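Local structure of helicase of the snf2/rad54 family (1Z5Z) at residues I78-A83 and I188-W193; M102-E107 and I216-I221; S157-N162 and K166-S171; D231-L234 and L240-D243. The protein is a SWI2/SNF2-family ATPase that probably couples ATP hydrolysis to movement along double-stranded DNA, as its Rad54 relatives do. One frame throughout, in Å; residues are numbered along the deposited sequence.

Contact 1. Residues I78-A83 and I188-W193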
loop_
_atom_site.group_PDB
_atom_site.type_symbol
_atom_site.label_atom_id
_atom_site.label_comp_id
_atom_site.label_asym_id
_atom_site.label_seq_id
_atom_site.Cartn_x
_atom_site.Cartn_y
_atom_site.Cartn_z
ATOM N N ILE A 78 -9.286 1.015 0.173
ATOM C CA ILE A 78 -9.875 1.455 1.426
ATOM C C ILE A 78 -8.838 1.473 2.545
ATOM O O ILE A 78 -8.790 2.435 3.330
ATOM C CB ILE A 78 -11.078 0.515 1.825
ATOM C CG1 ILE A 78 -12.301 0.826 0.926
ATOM C CG2 ILE A 78 -11.419 0.663 3.294
ATOM C CD1 ILE A 78 -13.488 -0.102 1.218
ATOM N N VAL A 79 -7.993 0.445 2.618
ATOM C CA VAL A 79 -6.993 0.449 3.694
ATOM C C VAL A 79 -5.877 1.469 3.513
ATOM O O VAL A 79 -5.081 1.684 4.436
ATOM C CB VAL A 79 -6.365 -0.946 3.921
ATOM C CG1 VAL A 79 -7.503 -1.966 4.242
ATOM C CG2 VAL A 79 -5.563 -1.374 2.689
ATOM N N ASP A 80 -5.814 2.098 2.332
ATOM C CA ASP A 80 -4.817 3.120 2.056
ATOM C C ASP A 80 -5.430 4.471 2.419
ATOM O O ASP A 80 -4.859 5.224 3.162
ATOM C CB ASP A 80 -4.443 3.125 0.560
ATOM C CG ASP A 80 -3.271 2.222 0.245
ATOM O OD1 ASP A 80 -2.894 1.365 1.110
ATOM O OD2 ASP A 80 -2.728 2.374 -0.870
ATOM N N HIS A 81 -6.593 4.788 1.846
ATOM C CA HIS A 81 -7.238 6.065 2.126
ATOM C C HIS A 81 -8.651 6.112 1.562
ATOM O O HIS A 81 -8.867 5.932 0.351
ATOM C CB HIS A 81 -6.428 7.206 1.532
ATOM C CG HIS A 81 -6.751 8.543 2.124
ATOM N ND1 HIS A 81 -8.017 9.096 2.086
ATOM C CD2 HIS A 81 -5.975 9.420 2.809
ATOM C CE1 HIS A 81 -8.008 10.252 2.725
ATOM N NE2 HIS A 81 -6.778 10.472 3.171
ATOM N N PRO A 82 -9.639 6.383 2.423
ATOM C CA PRO A 82 -11.016 6.433 1.947
ATOM C C PRO A 82 -11.264 7.362 0.752
ATOM O O PRO A 82 -12.174 7.119 -0.033
ATOM C CB PRO A 82 -11.800 6.844 3.194
ATOM C CG PRO A 82 -10.801 7.535 4.048
ATOM C CD PRO A 82 -9.571 6.686 3.864
ATOM N N ALA A 83 -10.456 8.399 0.583
ATOM C CA ALA A 83 -10.682 9.325 -0.551
ATOM C C ALA A 83 -10.470 8.708 -1.952
ATOM O O ALA A 83 -10.948 9.253 -2.968
ATOM C CB ALA A 83 -9.800 10.544 -0.404
ATOM N N ILE A 188 9.495 3.698 3.091
ATOM C CA ILE A 188 8.177 3.311 3.596
ATOM C C ILE A 188 7.404 2.616 2.457
ATOM O O ILE A 188 7.146 3.233 1.387
ATOM C CB ILE A 188 7.340 4.537 4.014
ATOM C CG1 ILE A 188 7.994 5.225 5.220
ATOM C CG2 ILE A 188 5.888 4.122 4.359
ATOM C CD1 ILE A 188 7.260 6.513 5.672
ATOM N N HIS A 189 7.061 1.345 2.650
ATOM C CA HIS A 189 6.260 0.638 1.655
ATOM C C HIS A 189 4.812 0.818 2.129
ATOM O O HIS A 189 4.335 0.141 3.025
ATOM C CB HIS A 189 6.718 -0.810 1.543
ATOM C CG HIS A 189 8.098 -0.933 0.966
ATOM N ND1 HIS A 189 8.406 -0.516 -0.314
ATOM C CD2 HIS A 189 9.263 -1.344 1.520
ATOM C CE1 HIS A 189 9.705 -0.666 -0.521
ATOM N NE2 HIS A 189 10.246 -1.168 0.577
ATOM N N PHE A 190 4.138 1.799 1.540
ATOM C CA PHE A 190 2.773 2.164 1.940
ATOM C C PHE A 190 1.757 1.050 1.791
ATOM O O PHE A 190 0.817 0.935 2.586
ATOM C CB PHE A 190 2.338 3.382 1.149
ATOM C CG PHE A 190 1.228 4.145 1.789
ATOM C CD1 PHE A 190 1.512 5.101 2.771
ATOM C CD2 PHE A 190 -0.086 3.922 1.432
ATOM C CE1 PHE A 190 0.506 5.832 3.377
ATOM C CE2 PHE A 190 -1.129 4.646 2.041
ATOM C CZ PHE A 190 -0.836 5.608 3.011
ATOM N N ASP A 191 1.925 0.232 0.751
ATOM C CA ASP A 191 1.042 -0.917 0.542
ATOM C C ASP A 191 1.875 -1.957 -0.215
ATOM O O ASP A 191 2.993 -1.655 -0.655
ATOM C CB ASP A 191 -0.245 -0.526 -0.219
ATOM C CG ASP A 191 0.035 0.276 -1.456
ATOM O OD1 ASP A 191 -0.531 1.383 -1.590
ATOM O OD2 ASP A 191 0.828 -0.205 -2.302
ATOM N N ARG A 192 1.340 -3.163 -0.340
ATOM C CA ARG A 192 2.056 -4.263 -0.958
ATOM C C ARG A 192 2.143 -4.167 -2.462
ATOM O O ARG A 192 1.413 -4.841 -3.150
ATOM C CB ARG A 192 1.408 -5.597 -0.547
ATOM C CG ARG A 192 2.461 -6.714 -0.412
ATOM C CD ARG A 192 1.904 -8.078 -0.066
ATOM N NE ARG A 192 2.977 -8.899 0.499
ATOM C CZ ARG A 192 3.269 -8.979 1.801
ATOM N NH1 ARG A 192 4.270 -9.748 2.195
ATOM N NH2 ARG A 192 2.555 -8.323 2.714
ATOM N N TRP A 193 3.044 -3.326 -2.968
ATOM C CA TRP A 193 3.190 -3.106 -4.422
ATOM C C TRP A 193 4.162 -4.074 -5.099
ATOM O O TRP A 193 4.157 -4.247 -6.325
ATOM C CB TRP A 193 3.745 -1.705 -4.673
ATOM C CG TRP A 193 5.142 -1.497 -4.083
ATOM C CD1 TRP A 193 5.443 -1.073 -2.823
ATOM C CD2 TRP A 193 6.405 -1.738 -4.735
ATOM N NE1 TRP A 193 6.796 -1.039 -2.643
ATOM C CE2 TRP A 193 7.418 -1.442 -3.796
ATOM C CE3 TRP A 193 6.776 -2.185 -6.024
ATOM C CZ2 TRP A 193 8.790 -1.563 -4.096
ATOM C CZ3 TRP A 193 8.142 -2.313 -6.326
ATOM C CH2 TRP A 193 9.130 -2.005 -5.365
#
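Asp80 and Asp191 bring their carboxylates together in the tight part of this contact, with Asp80 OD2 only 2.5 Å from Asp191 OD1. At that separation one of the two acids is probably protonated, although the distance does not tell which. The two side chains run at about a right angle, yet their carboxylate planes are nearly coplanar, 16° apart. Asp191 reaches this position with CG set between its backbone N and carbonyl carbon (chi1 49°), which carries OD1 across to the loop 78-83. Beside the acids stands Phe190, whose ring edge receives Asp80: CE2 lies 3.7 Å from Asp80 CG, and the ring is turned 76° from the carboxylate. Further round the same rim, Phe190 CZ is 4.0 Å from Asp80 O, which sits in the ring plane. All three residues are buried, and further polar groups serve the acids: Lys97 forms a salt bridge with Asp80 OD1, while Thr119 and the backbone N of Gln120 bond to Asp191. The segment 188-193 leaves strand 186-189 of the parallel RecA-like sheet and opens the Asp-x-x-Trp-Asn-Pro signature of SNF2 helicases, so the pair ties that signature to the loop following helix 61-78. Away from these three residues the two segments part: His189, Arg192 and Trp193 are partly exposed and do not touch 78-83. There Trp193, stacked on Phe118, donates from NE1 to His189 ND1 at 2.9 Å, nearly straight; the donor lies off the imidazole plane, while the acceptor is in the indole plane.

Contact 2. Residues M102-E107 and I216-I221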
loop_
_atom_site.group_PDB
_atom_site.type_symbol
_atom_site.label_atom_id
_atom_site.label_comp_id
_atom_site.label_asym_id
_atom_site.label_seq_id
_atom_site.Cartn_x
_atom_site.Cartn_y
_atom_site.Cartn_z
ATOM N N MET A 102 3.060 10.087 8.941
ATOM C CA MET A 102 3.544 11.377 9.425
ATOM C C MET A 102 4.377 11.146 10.714
ATOM O O MET A 102 5.335 11.866 10.948
ATOM C CB MET A 102 2.386 12.334 9.701
ATOM C CG MET A 102 1.509 12.672 8.449
ATOM S SD MET A 102 2.405 12.971 6.922
ATOM C CE MET A 102 3.239 14.574 7.330
ATOM N N GLU A 103 4.031 10.142 11.521
ATOM C CA GLU A 103 4.806 9.874 12.733
ATOM C C GLU A 103 6.176 9.392 12.346
ATOM O O GLU A 103 7.170 9.801 12.954
ATOM C CB GLU A 103 4.159 8.814 13.630
ATOM C CG GLU A 103 2.710 9.120 13.973
ATOM C CD GLU A 103 2.061 8.073 14.875
ATOM O OE1 GLU A 103 2.459 6.890 14.845
ATOM O OE2 GLU A 103 1.131 8.453 15.608
ATOM N N ILE A 104 6.248 8.532 11.330
ATOM C CA ILE A 104 7.545 8.012 10.907
ATOM C C ILE A 104 8.372 9.134 10.304
ATOM O O ILE A 104 9.574 9.267 10.550
ATOM C CB ILE A 104 7.396 6.890 9.855
ATOM C CG1 ILE A 104 6.812 5.621 10.500
ATOM C CG2 ILE A 104 8.732 6.646 9.208
ATOM C CD1 ILE A 104 6.236 4.577 9.475
ATOM N N ILE A 105 7.714 9.936 9.488
ATOM C CA ILE A 105 8.382 11.056 8.862
ATOM C C ILE A 105 9.021 12.009 9.909
ATOM O O ILE A 105 10.182 12.437 9.778
ATOM C CB ILE A 105 7.371 11.834 7.957
ATOM C CG1 ILE A 105 7.043 10.983 6.711
ATOM C CG2 ILE A 105 7.966 13.172 7.521
ATOM C CD1 ILE A 105 6.278 11.758 5.619
ATOM N N GLU A 106 8.261 12.313 10.953
ATOM C CA GLU A 106 8.728 13.232 11.996
ATOM C C GLU A 106 10.029 12.683 12.591
ATOM O O GLU A 106 11.065 13.355 12.608
ATOM C CB GLU A 106 7.628 13.376 13.051
ATOM C CG GLU A 106 7.853 14.499 14.037
ATOM C CD GLU A 106 6.615 14.769 14.886
ATOM O OE1 GLU A 106 6.224 13.877 15.665
ATOM O OE2 GLU A 106 6.029 15.869 14.762
ATOM N N GLU A 107 9.983 11.440 13.036
ATOM C CA GLU A 107 11.168 10.815 13.563
ATOM C C GLU A 107 12.307 10.779 12.520
ATOM O O GLU A 107 13.451 11.050 12.853
ATOM C CB GLU A 107 10.851 9.392 14.043
ATOM C CG GLU A 107 12.047 8.470 14.034
ATOM C CD GLU A 107 11.752 7.106 14.622
ATOM O OE1 GLU A 107 12.427 6.125 14.235
ATOM O OE2 GLU A 107 10.857 7.007 15.478
ATOM N N ILE A 216 16.647 2.179 6.691
ATOM C CA ILE A 216 15.606 1.668 7.594
ATOM C C ILE A 216 14.333 1.464 6.763
ATOM O O ILE A 216 13.811 2.440 6.215
ATOM C CB ILE A 216 15.287 2.643 8.717
ATOM C CG1 ILE A 216 16.511 2.771 9.637
ATOM C CG2 ILE A 216 14.040 2.170 9.476
ATOM C CD1 ILE A 216 16.247 3.547 10.907
ATOM N N VAL A 217 13.845 0.218 6.690
ATOM C CA VAL A 217 12.646 -0.147 5.925
ATOM C C VAL A 217 11.385 -0.336 6.766
ATOM O O VAL A 217 11.419 -0.987 7.812
ATOM C CB VAL A 217 12.881 -1.449 5.132
ATOM C CG1 VAL A 217 11.644 -1.827 4.361
ATOM C CG2 VAL A 217 14.023 -1.269 4.196
ATOM N N HIS A 218 10.267 0.241 6.319
ATOM C CA HIS A 218 8.988 0.102 7.024
ATOM C C HIS A 218 7.875 -0.442 6.110
ATOM O O HIS A 218 7.622 0.090 5.017
ATOM C CB HIS A 218 8.486 1.443 7.589
ATOM C CG HIS A 218 9.377 2.063 8.618
ATOM N ND1 HIS A 218 10.065 3.240 8.397
ATOM C CD2 HIS A 218 9.646 1.707 9.898
ATOM C CE1 HIS A 218 10.709 3.583 9.497
ATOM N NE2 HIS A 218 10.470 2.670 10.425
ATOM N N LYS A 219 7.179 -1.474 6.547
ATOM C CA LYS A 219 6.080 -2.004 5.727
ATOM C C LYS A 219 4.799 -1.730 6.465
ATOM O O LYS A 219 4.578 -2.304 7.528
ATOM C CB LYS A 219 6.194 -3.513 5.505
ATOM C CG LYS A 219 7.307 -3.919 4.593
ATOM C CD LYS A 219 7.536 -5.439 4.683
ATOM C CE LYS A 219 6.235 -6.211 4.524
ATOM N NZ LYS A 219 6.150 -7.383 5.443
ATOM N N LEU A 220 3.949 -0.864 5.911
ATOM C CA LEU A 220 2.708 -0.557 6.573
ATOM C C LEU A 220 1.728 -1.716 6.381
ATOM O O LEU A 220 1.553 -2.205 5.259
ATOM C CB LEU A 220 2.124 0.747 6.014
ATOM C CG LEU A 220 3.060 1.980 6.094
ATOM C CD1 LEU A 220 2.229 3.226 5.893
ATOM C CD2 LEU A 220 3.779 2.072 7.445
ATOM N N ILE A 221 1.071 -2.137 7.456
ATOM C CA ILE A 221 0.103 -3.245 7.381
ATOM C C ILE A 221 -1.164 -2.921 8.131
ATOM O O ILE A 221 -1.101 -2.589 9.321
ATOM C CB ILE A 221 0.694 -4.530 7.983
ATOM C CG1 ILE A 221 1.856 -5.024 7.116
ATOM C CG2 ILE A 221 -0.384 -5.625 8.064
ATOM C CD1 ILE A 221 2.498 -6.294 7.679
#
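Lys219 NZ is gripped by two groups, a salt bridge from Asp231 and a hydrogen bond with Asn32, while its strand neighbours His218 and Leu220 meet Ile104 of helix 96-110. The evidence for opposed strand faces is direct: the CB of His218 points toward the helix, whereas the Lys219 side chain comes no nearer to segment 102-107 than 9.0 Å. Ile104 carries the helix side of the contact with both branches. Its CD1 lies over one face of the imidazole, 4.3 Å from the ring centroid and 18° from the normal, a CH-pi contact shifted toward the ring's rim. CG2, anti to the backbone N of Ile104, reaches the ring atom His218 CE1 at 3.7 Å. This is the alpha/beta layering of a RecA-like domain, in which helix 96-110 covers a parallel sheet and strand 216-222 lies between strands 29-35 and 186-189. The same Ile104 CD1 methyl also meets Leu220, two residues along the strand from His218, with Leu220 CD2 at 4.1 Å. The CB of Leu220 does not point at the helix; with CG beside the backbone N (chi1 -56°), CD2 is carried to the isoleucine. One polar cost is evident: His218 ND1 is buried by this contact and has no partner in the model. Toward the helix's later turn, Glu107 OE1 stays 5.5 Å from His218 NE2, too far for a bond.

Contact 3. Residues S157-N162 and K166-S171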
loop_
_atom_site.group_PDB
_atom_site.type_symbol
_atom_site.label_atom_id
_atom_site.label_comp_id
_atom_site.label_asym_id
_atom_site.label_seq_id
_atom_site.Cartn_x
_atom_site.Cartn_y
_atom_site.Cartn_z
ATOM N N SER A 157 17.626 11.977 -10.451
ATOM C CA SER A 157 18.902 12.648 -10.266
ATOM C C SER A 157 18.739 13.658 -9.127
ATOM O O SER A 157 19.585 13.774 -8.219
ATOM C CB SER A 157 19.297 13.337 -11.586
ATOM O OG SER A 157 20.195 14.404 -11.355
ATOM N N LYS A 158 17.619 14.366 -9.149
ATOM C CA LYS A 158 17.379 15.340 -8.115
ATOM C C LYS A 158 17.326 14.708 -6.719
ATOM O O LYS A 158 17.856 15.272 -5.754
ATOM C CB LYS A 158 16.093 16.087 -8.376
ATOM C CG LYS A 158 15.779 17.088 -7.299
ATOM C CD LYS A 158 14.359 17.627 -7.416
ATOM C CE LYS A 158 14.159 18.510 -8.635
ATOM N NZ LYS A 158 12.740 18.951 -8.735
ATOM N N PHE A 159 16.695 13.544 -6.590
ATOM C CA PHE A 159 16.607 12.924 -5.271
ATOM C C PHE A 159 17.939 12.321 -4.877
ATOM O O PHE A 159 18.333 12.410 -3.738
ATOM C CB PHE A 159 15.537 11.824 -5.237
ATOM C CG PHE A 159 15.423 11.120 -3.899
ATOM C CD1 PHE A 159 16.068 9.909 -3.679
ATOM C CD2 PHE A 159 14.704 11.688 -2.847
ATOM C CE1 PHE A 159 16.001 9.266 -2.424
ATOM C CE2 PHE A 159 14.630 11.062 -1.582
ATOM C CZ PHE A 159 15.281 9.847 -1.377
ATOM N N GLN A 160 18.616 11.694 -5.830
ATOM C CA GLN A 160 19.878 11.037 -5.556
ATOM C C GLN A 160 21.046 11.968 -5.248
ATOM O O GLN A 160 21.927 11.604 -4.479
ATOM C CB GLN A 160 20.277 10.164 -6.747
ATOM C CG GLN A 160 19.493 8.880 -6.925
ATOM C CD GLN A 160 19.820 7.836 -5.868
ATOM O OE1 GLN A 160 19.218 7.794 -4.781
ATOM N NE2 GLN A 160 20.790 6.984 -6.185
ATOM N N ASN A 161 21.047 13.162 -5.830
ATOM C CA ASN A 161 22.186 14.055 -5.644
ATOM C C ASN A 161 22.033 15.288 -4.792
ATOM O O ASN A 161 23.014 15.912 -4.451
ATOM C CB ASN A 161 22.718 14.491 -7.005
ATOM C CG ASN A 161 22.820 13.348 -7.968
ATOM O OD1 ASN A 161 23.431 12.318 -7.673
ATOM N ND2 ASN A 161 22.230 13.518 -9.135
ATOM N N ASN A 162 20.825 15.662 -4.447
ATOM C CA ASN A 162 20.650 16.847 -3.640
ATOM C C ASN A 162 20.159 16.449 -2.224
ATOM O O ASN A 162 18.996 16.101 -2.055
ATOM C CB ASN A 162 19.654 17.783 -4.344
ATOM C CG ASN A 162 19.369 19.015 -3.548
ATOM O OD1 ASN A 162 19.521 19.012 -2.331
ATOM N ND2 ASN A 162 18.921 20.079 -4.223
ATOM N N LYS A 166 14.372 15.959 0.592
ATOM C CA LYS A 166 14.161 14.968 1.613
ATOM C C LYS A 166 13.214 13.824 1.294
ATOM O O LYS A 166 13.244 12.823 2.000
ATOM C CB LYS A 166 13.652 15.694 2.861
ATOM C CG LYS A 166 14.732 16.558 3.501
ATOM C CD LYS A 166 15.836 15.670 4.059
ATOM C CE LYS A 166 16.979 16.483 4.640
ATOM N NZ LYS A 166 17.766 15.646 5.573
ATOM N N PHE A 167 12.378 13.992 0.260
ATOM C CA PHE A 167 11.353 13.023 -0.097
ATOM C C PHE A 167 11.270 12.693 -1.576
ATOM O O PHE A 167 11.734 13.445 -2.460
ATOM C CB PHE A 167 9.949 13.550 0.279
ATOM C CG PHE A 167 9.770 13.912 1.721
ATOM C CD1 PHE A 167 10.070 15.202 2.179
ATOM C CD2 PHE A 167 9.305 12.972 2.629
ATOM C CE1 PHE A 167 9.911 15.549 3.528
ATOM C CE2 PHE A 167 9.144 13.300 3.972
ATOM C CZ PHE A 167 9.450 14.597 4.429
ATOM N N ILE A 168 10.680 11.535 -1.824
ATOM C CA ILE A 168 10.339 11.117 -3.185
ATOM C C ILE A 168 9.189 10.126 -3.049
ATOM O O ILE A 168 9.217 9.265 -2.184
ATOM C CB ILE A 168 11.524 10.486 -3.968
ATOM C CG1 ILE A 168 11.062 10.189 -5.401
ATOM C CG2 ILE A 168 12.079 9.222 -3.255
ATOM C CD1 ILE A 168 12.217 10.148 -6.416
ATOM N N VAL A 169 8.152 10.265 -3.871
ATOM C CA VAL A 169 7.021 9.342 -3.801
ATOM C C VAL A 169 7.033 8.596 -5.126
ATOM O O VAL A 169 7.318 9.180 -6.178
ATOM C CB VAL A 169 5.660 10.087 -3.573
ATOM C CG1 VAL A 169 4.522 9.110 -3.677
ATOM C CG2 VAL A 169 5.619 10.742 -2.176
ATOM N N LEU A 170 6.801 7.291 -5.056
ATOM C CA LEU A 170 6.808 6.456 -6.261
ATOM C C LEU A 170 5.571 5.590 -6.319
ATOM O O LEU A 170 5.208 4.933 -5.343
ATOM C CB LEU A 170 8.019 5.517 -6.258
ATOM C CG LEU A 170 9.403 6.185 -6.164
ATOM C CD1 LEU A 170 9.898 6.270 -4.690
ATOM C CD2 LEU A 170 10.335 5.358 -6.979
ATOM N N SER A 171 4.903 5.595 -7.455
ATOM C CA SER A 171 3.757 4.736 -7.564
ATOM C C SER A 171 4.192 3.754 -8.616
ATOM O O SER A 171 4.575 4.158 -9.715
ATOM C CB SER A 171 2.528 5.513 -8.024
ATOM O OG SER A 171 2.514 5.603 -9.433
#
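The Phe159 ring takes Ile168 CG2 squarely on one face: the methyl sits 3.6 Å from the ring centroid and 12° off the normal, a well-centred CH-pi contact. At the ring's edge, near its plane, lies Lys166 O, 4.2 Å from Phe159 CE2. Phe167 O approaches obliquely, at 3.5 Å from Phe159 CD2. Ile168 presents its branches differently: CG2 fills the position between backbone N and carbonyl carbon, while CG1 extends anti to the N (chi1 -176°) and brings CD1 to 3.9 Å from Phe159 CB. Helix and strand thus meet within the beta-alpha-beta crossover that runs from strand 142-143 through helix 149-161 into strand 167-171, and this phenylalanine packs the last turn of the helix onto the strand that follows it. Replacing Phe159 with an alanine would probably open a gap above Ile168 CG2 and leave Lys114 without its cation-pi partner. Backbone groups near the helix end draw on the same lysine, since Lys114 NZ bonds to both Phe159 O and Asn162 O. Phe167 has its CB directed away from the helix, and its side chain touches Ile105 and Leu109 of helix 96-110 and Ile132 and Leu136 of helix 122-136.

Contact 4. Residues D231-L234 and L240-D243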
loop_
_atom_site.group_PDB
_atom_site.type_symbol
_atom_site.label_atom_id
_atom_site.label_comp_id
_atom_site.label_asym_id
_atom_site.label_seq_id
_atom_site.Cartn_x
_atom_site.Cartn_y
_atom_site.Cartn_z
ATOM N N ASP A 231 0.297 -11.178 4.681
ATOM C CA ASP A 231 1.657 -11.110 5.208
ATOM C C ASP A 231 1.939 -12.323 6.079
ATOM O O ASP A 231 2.961 -12.992 5.917
ATOM C CB ASP A 231 1.857 -9.845 6.031
ATOM C CG ASP A 231 3.323 -9.573 6.314
ATOM O OD1 ASP A 231 3.810 -10.002 7.376
ATOM O OD2 ASP A 231 3.990 -8.937 5.457
ATOM N N GLN A 232 1.030 -12.603 7.011
ATOM C CA GLN A 232 1.194 -13.754 7.886
ATOM C C GLN A 232 1.360 -15.052 7.109
ATOM O O GLN A 232 2.227 -15.858 7.427
ATOM C CB GLN A 232 -0.009 -13.895 8.825
ATOM C CG GLN A 232 -0.038 -12.840 9.907
ATOM C CD GLN A 232 -1.321 -12.852 10.699
ATOM O OE1 GLN A 232 -1.505 -12.040 11.609
ATOM N NE2 GLN A 232 -2.225 -13.764 10.352
ATOM N N LEU A 233 0.528 -15.262 6.099
ATOM C CA LEU A 233 0.609 -16.498 5.307
ATOM C C LEU A 233 1.963 -16.746 4.611
ATOM O O LEU A 233 2.456 -17.884 4.589
ATOM C CB LEU A 233 -0.484 -16.509 4.254
ATOM C CG LEU A 233 -1.842 -17.027 4.675
ATOM C CD1 LEU A 233 -2.809 -16.815 3.530
ATOM C CD2 LEU A 233 -1.745 -18.514 5.056
ATOM N N LEU A 234 2.546 -15.698 4.023
ATOM C CA LEU A 234 3.827 -15.830 3.343
ATOM C C LEU A 234 4.918 -16.132 4.349
ATOM O O LEU A 234 5.704 -17.053 4.157
ATOM C CB LEU A 234 4.194 -14.540 2.620
ATOM C CG LEU A 234 3.227 -13.909 1.624
ATOM C CD1 LEU A 234 3.926 -12.736 0.944
ATOM C CD2 LEU A 234 2.772 -14.929 0.597
ATOM N N LEU A 240 5.336 -23.619 0.904
ATOM C CA LEU A 240 4.056 -24.020 0.318
ATOM C C LEU A 240 3.654 -23.173 -0.886
ATOM O O LEU A 240 3.073 -23.685 -1.839
ATOM C CB LEU A 240 2.945 -23.913 1.364
ATOM C CG LEU A 240 3.376 -24.109 2.809
ATOM C CD1 LEU A 240 2.240 -23.757 3.732
ATOM C CD2 LEU A 240 3.816 -25.534 3.018
ATOM N N PHE A 241 3.962 -21.881 -0.817
ATOM C CA PHE A 241 3.605 -20.900 -1.846
ATOM C C PHE A 241 4.648 -20.734 -2.959
ATOM O O PHE A 241 4.343 -20.194 -4.033
ATOM C CB PHE A 241 3.391 -19.531 -1.179
ATOM C CG PHE A 241 2.292 -19.507 -0.151
ATOM C CD1 PHE A 241 2.358 -20.325 0.975
ATOM C CD2 PHE A 241 1.192 -18.664 -0.312
ATOM C CE1 PHE A 241 1.344 -20.309 1.930
ATOM C CE2 PHE A 241 0.172 -18.635 0.636
ATOM C CZ PHE A 241 0.246 -19.460 1.759
ATOM N N LYS A 242 5.873 -21.185 -2.676
ATOM C CA LYS A 242 7.020 -21.094 -3.585
ATOM C C LYS A 242 6.733 -21.364 -5.062
ATOM O O LYS A 242 7.533 -21.001 -5.921
ATOM C CB LYS A 242 8.134 -22.034 -3.104
ATOM C CG LYS A 242 9.470 -21.846 -3.811
ATOM C CD LYS A 242 10.473 -22.851 -3.270
ATOM C CE LYS A 242 11.735 -22.886 -4.115
ATOM N NZ LYS A 242 12.649 -23.987 -3.704
ATOM N N ASP A 243 5.613 -22.012 -5.352
ATOM C CA ASP A 243 5.243 -22.295 -6.733
ATOM C C ASP A 243 4.302 -21.231 -7.249
ATOM O O ASP A 243 4.551 -20.547 -8.253
#
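A helix-helix junction that follows the sheet, where helix 226-236 gives way to the short, weakly bonded helix 238-241, brings Phe241 back against Leu233 and Leu234. The two segments are closest at Leu234 and Phe241, whose CA atoms are 7.3 Å apart. Phe241 carries the second segment's side of the contact, and its CB points toward the first helix. With CG beside the backbone N and anti to the carbonyl carbon (chi1 -60°), the ring is sent across the junction, and each leucine side chain crosses it at about a right angle. Leu233 meets the far end of the ring, where its CB and CD2 lie 3.9 Å and 4.0 Å from Phe241 CZ. Leu234 approaches nearer the ring's root, its CD2 coming in obliquely to 4.2 Å from Phe241 CD2, the atom ortho to CG. No hydrogen bond joins the two segments, and the contact between them is apolar. All three residues keep some exposure, which makes this a surface contact, and Leu233 and Phe241 also touch crystal neighbours; part of their present pose may therefore reflect lattice packing. An alanine at Phe241 would probably strip Leu233 and Leu234 of their shared apolar partner and open a gap between the two helices. On the longer helix, the Asp231 carboxylate takes no part in this contact and forms salt bridges with Lys219 and Arg192. The ring's nearest approach across the contact is to backbone: Phe241 CE1 lies 3.8 Å from Leu233 O.

Contacts 1, 2 and 3 all reach one parallel sheet, whereas contact 4 lies on the helices that follow it. Contacts 1 and 2 have centres about 13 Å apart and interlace along the chain, and their strands 186-189 and 216-222 are sheet neighbours joined by probable backbone hydrogen bonds. Contact 3 falls within the chain span of both; it meets contact 2 where Ile105 packs on Phe167, but does not touch contact 1. Contact 4 comes last, about 32 Å from contact 3 between centres. It is tied back to the core by Asp231, which salt-bridges Arg192 of contact 1 and Lys219 of contact 2, so the late helices are anchored to the RecA-like domain.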